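Local coordinates for PHD-type domain-containing protein (Chaetomium thermophilum, PDB 6VHF) that binds a zinc ion and, as the RbBP5-interacting domain of Cfp1, helps integrate this subunit into the histone H3K4 methyltransferase complex COMPASS, at residues L156-Q159 against I160-L163; N139-G142 against A143-K147; I24-C27 against R28-Q32. All coordinates share one frame; numbering follows the deposited sequence.

Contact 1: L156-Q159 against I160-L163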
loop_
_atom_site.group_PDB
_atom_site.type_symbol
_atom_site.label_atom_id
_atom_site.label_comp_id
_atom_site.label_asym_id
_atom_site.label_seq_id
_atom_site.Cartn_x
_atom_site.Cartn_y
_atom_site.Cartn_z
ATOM N N LEU A 156 6.960 2.234 -4.788
ATOM C CA LEU A 156 6.874 3.630 -4.380
ATOM C C LEU A 156 8.235 4.180 -3.973
ATOM O O LEU A 156 8.549 5.335 -4.269
ATOM C CB LEU A 156 5.884 3.774 -3.224
ATOM C CG LEU A 156 4.424 3.450 -3.527
ATOM C CD1 LEU A 156 3.654 3.110 -2.225
ATOM C CD2 LEU A 156 3.768 4.575 -4.281
ATOM N N ALA A 157 9.047 3.379 -3.260
ATOM C CA ALA A 157 10.381 3.844 -2.885
ATOM C C ALA A 157 11.277 3.995 -4.110
ATOM O O ALA A 157 12.077 4.931 -4.181
ATOM C CB ALA A 157 11.025 2.898 -1.861
ATOM N N LEU A 158 11.166 3.078 -5.074
ATOM C CA LEU A 158 11.862 3.231 -6.349
ATOM C C LEU A 158 11.493 4.553 -7.021
ATOM O O LEU A 158 12.371 5.300 -7.470
ATOM C CB LEU A 158 11.517 2.061 -7.264
ATOM C CG LEU A 158 12.167 1.931 -8.642
ATOM C CD1 LEU A 158 12.298 0.447 -8.950
ATOM C CD2 LEU A 158 11.356 2.644 -9.740
ATOM N N GLN A 159 10.191 4.850 -7.102
ATOM C CA GLN A 159 9.743 6.123 -7.660
ATOM C C GLN A 159 10.384 7.310 -6.947
ATOM O O GLN A 159 10.805 8.271 -7.594
ATOM C CB GLN A 159 8.220 6.227 -7.589
ATOM C CG GLN A 159 7.486 5.204 -8.450
ATOM C CD GLN A 159 7.557 5.522 -9.947
ATOM O OE1 GLN A 159 6.706 6.235 -10.484
ATOM N NE2 GLN A 159 8.571 4.985 -10.622
ATOM N N ILE A 160 10.478 7.267 -5.614
ATOM C CA ILE A 160 11.122 8.380 -4.922
ATOM C C ILE A 160 12.563 8.535 -5.399
ATOM O O ILE A 160 13.032 9.652 -5.664
ATOM C CB ILE A 160 11.038 8.197 -3.395
ATOM C CG1 ILE A 160 9.651 8.587 -2.873
ATOM C CG2 ILE A 160 12.119 9.014 -2.688
ATOM C CD1 ILE A 160 9.327 8.009 -1.431
ATOM N N ARG A 161 13.279 7.415 -5.549
ATOM C CA ARG A 161 14.673 7.489 -5.975
ATOM C C ARG A 161 14.797 8.046 -7.387
ATOM O O ARG A 161 15.727 8.807 -7.678
ATOM C CB ARG A 161 15.331 6.115 -5.898
ATOM C CG ARG A 161 15.570 5.626 -4.478
ATOM C CD ARG A 161 16.540 4.441 -4.496
ATOM N NE ARG A 161 15.947 3.272 -5.137
ATOM C CZ ARG A 161 15.130 2.442 -4.490
ATOM N NH1 ARG A 161 14.842 2.701 -3.226
ATOM N NH2 ARG A 161 14.595 1.380 -5.102
ATOM N N GLU A 162 13.891 7.664 -8.287
ATOM C CA GLU A 162 13.945 8.236 -9.622
ATOM C C GLU A 162 13.738 9.740 -9.564
ATOM O O GLU A 162 14.417 10.495 -10.276
ATOM C CB GLU A 162 12.917 7.570 -10.534
ATOM C CG GLU A 162 13.258 6.118 -10.883
ATOM C CD GLU A 162 12.243 5.474 -11.817
ATOM O OE1 GLU A 162 12.637 4.606 -12.638
ATOM O OE2 GLU A 162 11.051 5.836 -11.723
ATOM N N LEU A 163 12.832 10.199 -8.693
ATOM C CA LEU A 163 12.606 11.638 -8.559
ATOM C C LEU A 163 13.819 12.350 -7.975
ATOM O O LEU A 163 14.154 13.463 -8.405
ATOM C CB LEU A 163 11.365 11.910 -7.718
ATOM C CG LEU A 163 10.087 11.397 -8.374
ATOM C CD1 LEU A 163 8.958 11.454 -7.396
ATOM C CD2 LEU A 163 9.764 12.193 -9.622
#
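L158 and E162, one helical turn apart, meet through both backbone and side chain, and they illustrate how a helix on the outside of a small domain divides its surface between apolar and charged contacts. The backbone bonds come first. I160, R161, E162 and L163 each donate their amide to the carbonyl four residues earlier, on L156, A157, L158 and Q159. The bond from E162 N to L158 O is 2.9 Å long.

Van der Waals contact between side chains is made chiefly by the branch of L158 that ends in CD2. This methyl lies against the carboxylate of E162, with L158 CD2 3.6 Å from E162 CD, where the two side chains cross obliquely. CG of L158 stands anti to the backbone N (chi1 -177°), which lets CD2 reach the E162 carboxylate.

Among the polar groups, Q159 is bent at chi2 (-74°), and its NE2 comes within 2.8 Å of E162 OE2. The approach angle is nevertheless too poor for a hydrogen bond, and the amide and carboxylate planes stand 57° apart. R161 folds back at chi3 and lays one face of its guanidinium over the preceding turn. R161 NH2 is 3.5 Å from L158 CA, and R161 NH1 lies 3.7 Å from A157 O. The group therefore rests on main-chain atoms near its rim, with L158 CB beside it.

The other flank faces the neighbouring helices, with L156 buried and I160 and L163 partly so. L156, I160 and L163 touch helix 4-46, while L156 and Q159 also reach helix 64-77. Such division is characteristic of an amphipathic helix in an antiparallel helical assembly, here the middle of helix 141-177.

Contact 2: N139-G142 against A143-K147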
loop_
_atom_site.group_PDB
_atom_site.type_symbol
_atom_site.label_atom_id
_atom_site.label_comp_id
_atom_site.label_asym_id
_atom_site.label_seq_id
_atom_site.Cartn_x
_atom_site.Cartn_y
_atom_site.Cartn_z
ATOM N N ASN A 139 -9.270 -16.642 -1.675
ATOM C CA ASN A 139 -8.268 -17.698 -1.622
ATOM C C ASN A 139 -6.866 -17.140 -1.405
ATOM O O ASN A 139 -6.377 -16.336 -2.205
ATOM C CB ASN A 139 -8.327 -18.493 -2.926
ATOM C CG ASN A 139 -7.398 -19.684 -2.926
ATOM O OD1 ASN A 139 -7.365 -20.464 -1.970
ATOM N ND2 ASN A 139 -6.614 -19.820 -3.995
ATOM N N GLY A 140 -6.228 -17.567 -0.318
ATOM C CA GLY A 140 -4.862 -17.155 -0.012
ATOM C C GLY A 140 -4.678 -15.675 0.262
ATOM O O GLY A 140 -3.643 -15.105 -0.107
ATOM N N TRP A 141 -5.649 -15.034 0.914
ATOM C CA TRP A 141 -5.591 -13.583 1.039
ATOM C C TRP A 141 -4.410 -13.135 1.896
ATOM O O TRP A 141 -3.767 -12.122 1.589
ATOM C CB TRP A 141 -6.905 -13.037 1.600
ATOM C CG TRP A 141 -7.347 -13.597 2.949
ATOM C CD1 TRP A 141 -8.207 -14.644 3.164
ATOM C CD2 TRP A 141 -6.984 -13.105 4.253
ATOM N NE1 TRP A 141 -8.386 -14.837 4.512
ATOM C CE2 TRP A 141 -7.648 -13.909 5.202
ATOM C CE3 TRP A 141 -6.164 -12.062 4.705
ATOM C CZ2 TRP A 141 -7.514 -13.711 6.575
ATOM C CZ3 TRP A 141 -6.027 -11.866 6.066
ATOM C CH2 TRP A 141 -6.703 -12.691 6.991
ATOM N N GLY A 142 -4.115 -13.874 2.967
ATOM C CA GLY A 142 -3.048 -13.474 3.871
ATOM C C GLY A 142 -1.730 -13.249 3.160
ATOM O O GLY A 142 -1.146 -12.164 3.230
ATOM N N ALA A 143 -1.245 -14.268 2.452
ATOM C CA ALA A 143 0.051 -14.147 1.799
ATOM C C ALA A 143 -0.006 -13.267 0.559
ATOM O O ALA A 143 0.969 -12.563 0.260
ATOM C CB ALA A 143 0.591 -15.530 1.442
ATOM N N LEU A 144 -1.123 -13.265 -0.163
ATOM C CA LEU A 144 -1.159 -12.487 -1.390
ATOM C C LEU A 144 -1.267 -10.987 -1.119
ATOM O O LEU A 144 -0.542 -10.199 -1.732
ATOM C CB LEU A 144 -2.292 -12.975 -2.283
ATOM C CG LEU A 144 -2.063 -14.420 -2.750
ATOM C CD1 LEU A 144 -2.998 -14.801 -3.887
ATOM C CD2 LEU A 144 -0.617 -14.641 -3.164
ATOM N N LEU A 145 -2.161 -10.575 -0.214
ATOM C CA LEU A 145 -2.278 -9.164 0.150
ATOM C C LEU A 145 -0.997 -8.646 0.791
ATOM O O LEU A 145 -0.602 -7.494 0.560
ATOM C CB LEU A 145 -3.449 -8.957 1.113
ATOM C CG LEU A 145 -4.915 -9.153 0.719
ATOM C CD1 LEU A 145 -5.831 -8.624 1.829
ATOM C CD2 LEU A 145 -5.205 -8.459 -0.594
ATOM N N THR A 146 -0.361 -9.462 1.644
ATOM C CA THR A 146 0.953 -9.100 2.164
ATOM C C THR A 146 1.935 -8.837 1.026
ATOM O O THR A 146 2.665 -7.838 1.036
ATOM C CB THR A 146 1.485 -10.202 3.079
ATOM O OG1 THR A 146 0.763 -10.198 4.317
ATOM C CG2 THR A 146 2.983 -10.015 3.350
ATOM N N LYS A 147 1.946 -9.721 0.027
ATOM C CA LYS A 147 2.873 -9.609 -1.092
ATOM C C LYS A 147 2.588 -8.368 -1.929
ATOM O O LYS A 147 3.519 -7.664 -2.347
ATOM C CB LYS A 147 2.789 -10.880 -1.945
ATOM C CG LYS A 147 3.609 -10.876 -3.226
ATOM C CD LYS A 147 3.603 -12.239 -3.929
ATOM C CE LYS A 147 3.286 -12.095 -5.423
ATOM N NZ LYS A 147 3.935 -10.880 -6.042
#
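G142 and T146 are joined by two hydrogen bonds, both ending on the same carbonyl oxygen. T146 N donates to G142 O at 3.2 Å as in any helical turn, and T146 OG1 adds a second bond to G142 O at 2.9 Å. The two donors come from opposite faces of the carbonyl plane. The hydroxyl is placed there by its first torsion, which sets OG1 beside the backbone N and anti to the carbonyl carbon (chi1 -73°). A valine here, lacking the hydroxyl, would probably leave G142 O held from one face only, by the backbone amide of the same residue.

The two carbonyls before it are satisfied by the amides of L144 and L145, four residues on. L144 N reaches G140 O at 3.1 Å, and L145 N reaches W141 O at 2.9 Å. Leucine carbons lie beside both oxygens: L144 CG lies 3.2 Å from G140 O, and L145 CG is 3.3 Å from W141 O. One turn on, L144 O receives the hydroxyl of T148.

W141 finds the partner for its indole outside this stretch, NE1 being hydrogen-bonded to C57 O. Its ring also meets Y59 edge-to-face and packs on A37, I38 and L63, so the indole is held by one polar bond and an apolar setting together. Across the turn, W141 CB approaches L145 CG at 4.5 Å.

G140 occupies the N-cap, with a positive phi of 64° that a glycine adopts without strain. Just after H138 and the two residues that follow it, the chain enters helix 141-177 as it leaves the zinc site of C57, C130, C135 and H138. This helix start is part of the single-zinc finger of the domain, with the W141 side chain about 6 Å from the metal.

Contact 3: I24-C27 against R28-Q32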
loop_
_atom_site.group_PDB
_atom_site.type_symbol
_atom_site.label_atom_id
_atom_site.label_comp_id
_atom_site.label_asym_id
_atom_site.label_seq_id
_atom_site.Cartn_x
_atom_site.Cartn_y
_atom_site.Cartn_z
ATOM N N ILE A 24 3.429 5.359 1.212
ATOM C CA ILE A 24 4.141 4.241 1.819
ATOM C C ILE A 24 3.685 4.048 3.258
ATOM O O ILE A 24 3.485 2.909 3.709
ATOM C CB ILE A 24 5.658 4.449 1.720
ATOM C CG1 ILE A 24 6.148 4.131 0.295
ATOM C CG2 ILE A 24 6.380 3.608 2.760
ATOM C CD1 ILE A 24 7.617 4.505 -0.002
ATOM N N ALA A 25 3.510 5.153 3.995
ATOM C CA ALA A 25 2.943 5.081 5.342
ATOM C C ALA A 25 1.583 4.389 5.334
ATOM O O ALA A 25 1.317 3.500 6.166
ATOM C CB ALA A 25 2.818 6.483 5.942
ATOM N N LEU A 26 0.710 4.776 4.400
ATOM C CA LEU A 26 -0.575 4.094 4.281
ATOM C C LEU A 26 -0.371 2.599 4.088
ATOM O O LEU A 26 -1.070 1.796 4.708
ATOM C CB LEU A 26 -1.395 4.677 3.130
ATOM C CG LEU A 26 -2.726 3.982 2.837
ATOM C CD1 LEU A 26 -3.541 3.799 4.129
ATOM C CD2 LEU A 26 -3.547 4.725 1.793
ATOM N N CYS A 27 0.616 2.219 3.265
ATOM C CA CYS A 27 0.895 0.819 2.972
ATOM C C CYS A 27 1.336 0.059 4.218
ATOM O O CYS A 27 0.949 -1.102 4.418
ATOM C CB CYS A 27 1.967 0.718 1.885
ATOM S SG CYS A 27 1.374 0.981 0.181
ATOM N N ARG A 28 2.157 0.693 5.060
ATOM C CA ARG A 28 2.581 0.029 6.283
ATOM C C ARG A 28 1.385 -0.253 7.185
ATOM O O ARG A 28 1.335 -1.291 7.840
ATOM C CB ARG A 28 3.634 0.865 7.018
ATOM C CG ARG A 28 4.880 1.149 6.188
ATOM C CD ARG A 28 6.116 1.545 7.009
ATOM N NE ARG A 28 7.196 1.943 6.101
ATOM C CZ ARG A 28 8.087 1.102 5.578
ATOM N NH1 ARG A 28 8.019 -0.182 5.887
ATOM N NH2 ARG A 28 9.040 1.534 4.737
ATOM N N GLN A 29 0.408 0.656 7.207
ATOM C CA GLN A 29 -0.812 0.459 7.975
ATOM C C GLN A 29 -1.705 -0.604 7.362
ATOM O O GLN A 29 -2.412 -1.305 8.095
ATOM C CB GLN A 29 -1.587 1.762 8.086
ATOM C CG GLN A 29 -0.926 2.762 8.989
ATOM C CD GLN A 29 -1.615 4.096 8.947
ATOM O OE1 GLN A 29 -0.966 5.132 8.873
ATOM N NE2 GLN A 29 -2.948 4.080 8.982
ATOM N N MET A 30 -1.706 -0.737 6.032
ATOM C CA MET A 30 -2.387 -1.886 5.446
ATOM C C MET A 30 -1.740 -3.186 5.915
ATOM O O MET A 30 -2.436 -4.174 6.190
ATOM C CB MET A 30 -2.388 -1.784 3.922
ATOM C CG MET A 30 -3.167 -0.578 3.368
ATOM S SD MET A 30 -4.944 -0.614 3.785
ATOM C CE MET A 30 -5.039 0.299 5.330
ATOM N N LEU A 31 -0.413 -3.198 6.063
ATOM C CA LEU A 31 0.224 -4.397 6.587
ATOM C C LEU A 31 -0.232 -4.680 8.014
ATOM O O LEU A 31 -0.451 -5.838 8.373
ATOM C CB LEU A 31 1.741 -4.296 6.502
ATOM C CG LEU A 31 2.240 -4.331 5.050
ATOM C CD1 LEU A 31 3.711 -3.911 4.918
ATOM C CD2 LEU A 31 2.007 -5.699 4.431
ATOM N N GLN A 32 -0.424 -3.647 8.832
ATOM C CA GLN A 32 -0.948 -3.905 10.173
ATOM C C GLN A 32 -2.371 -4.435 10.110
ATOM O O GLN A 32 -2.725 -5.376 10.838
ATOM C CB GLN A 32 -0.913 -2.646 11.028
ATOM C CG GLN A 32 0.455 -2.013 11.196
ATOM C CD GLN A 32 0.416 -0.912 12.234
ATOM O OE1 GLN A 32 0.175 0.247 11.913
ATOM N NE2 GLN A 32 0.619 -1.276 13.491
#
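Four consecutive alpha-helical bonds join I24-C27 to R28-Q32, with R28, Q29, M30 and L31 donating their amides to the carbonyls of I24, A25, L26 and C27, and R28 N lying 2.9 Å from I24 O. The stretch is a piece of the long helix 4-46, which runs antiparallel to helix 141-177 and has helix 64-77 as a further neighbour; it exemplifies a helix whose sides differ according to what they face.

One side is apolar. L26 sends CD1 across to M30 CE, 4.0 Å away, where the two side chains cross at a slant. The methionine reaches this methyl by bending at both chi2 (-62°) and chi3, a turned chain that brings CE back over the preceding turn. L26 and M30 together look toward helix 64-77, touching A69, T65 and V66, and M30 is buried there.

Between this side and the next, C27 is buried against S73 of helix 64-77 and against V149 and I153 of helix 141-177. L31 meets V149 as well, and L31 CG sits 3.5 Å from the carbonyl oxygen of C27.

Q29 and R28 are exposed. Q29 extends beyond CG, with Q29 CB resting 3.4 Å from L26 O. I24 packs on L156 of helix 141-177, yet it also runs side by side with R28, the two side chains pointing the same way. The arginine is stretched from CG to NE (chi3 -173°), and CG of R28 lies 3.3 Å from I24 O. Beyond that, the guanidinium meets the isoleucine obliquely, the I24 methyl CG2 lying 3.8 Å from R28 NE.

Contacts 1 and 2 both belong to helix 141-177, but at different places along it: their centres are 25 Å apart, on opposite sides of the chain's centre, and they do not touch. Contact 3, on helix 4-46, bridges them. It meets contact 1 through packing, with L156 CB 3.5 Å from I24 CG1, and contact 2 more sparingly, where T146 O is 4.1 Å from L31 CD2. Contacts 1 and 2 are largely surface, whereas contact 3 is partly buried. Charged and amide groups mark contact 1; contact 2 has a carbonyl accepting two hydrogen bonds, on the helix start whose W141 lies near the zinc site; contact 3 combines an apolar L26-M30 pair and a buried C27 with exposed R28 and Q29.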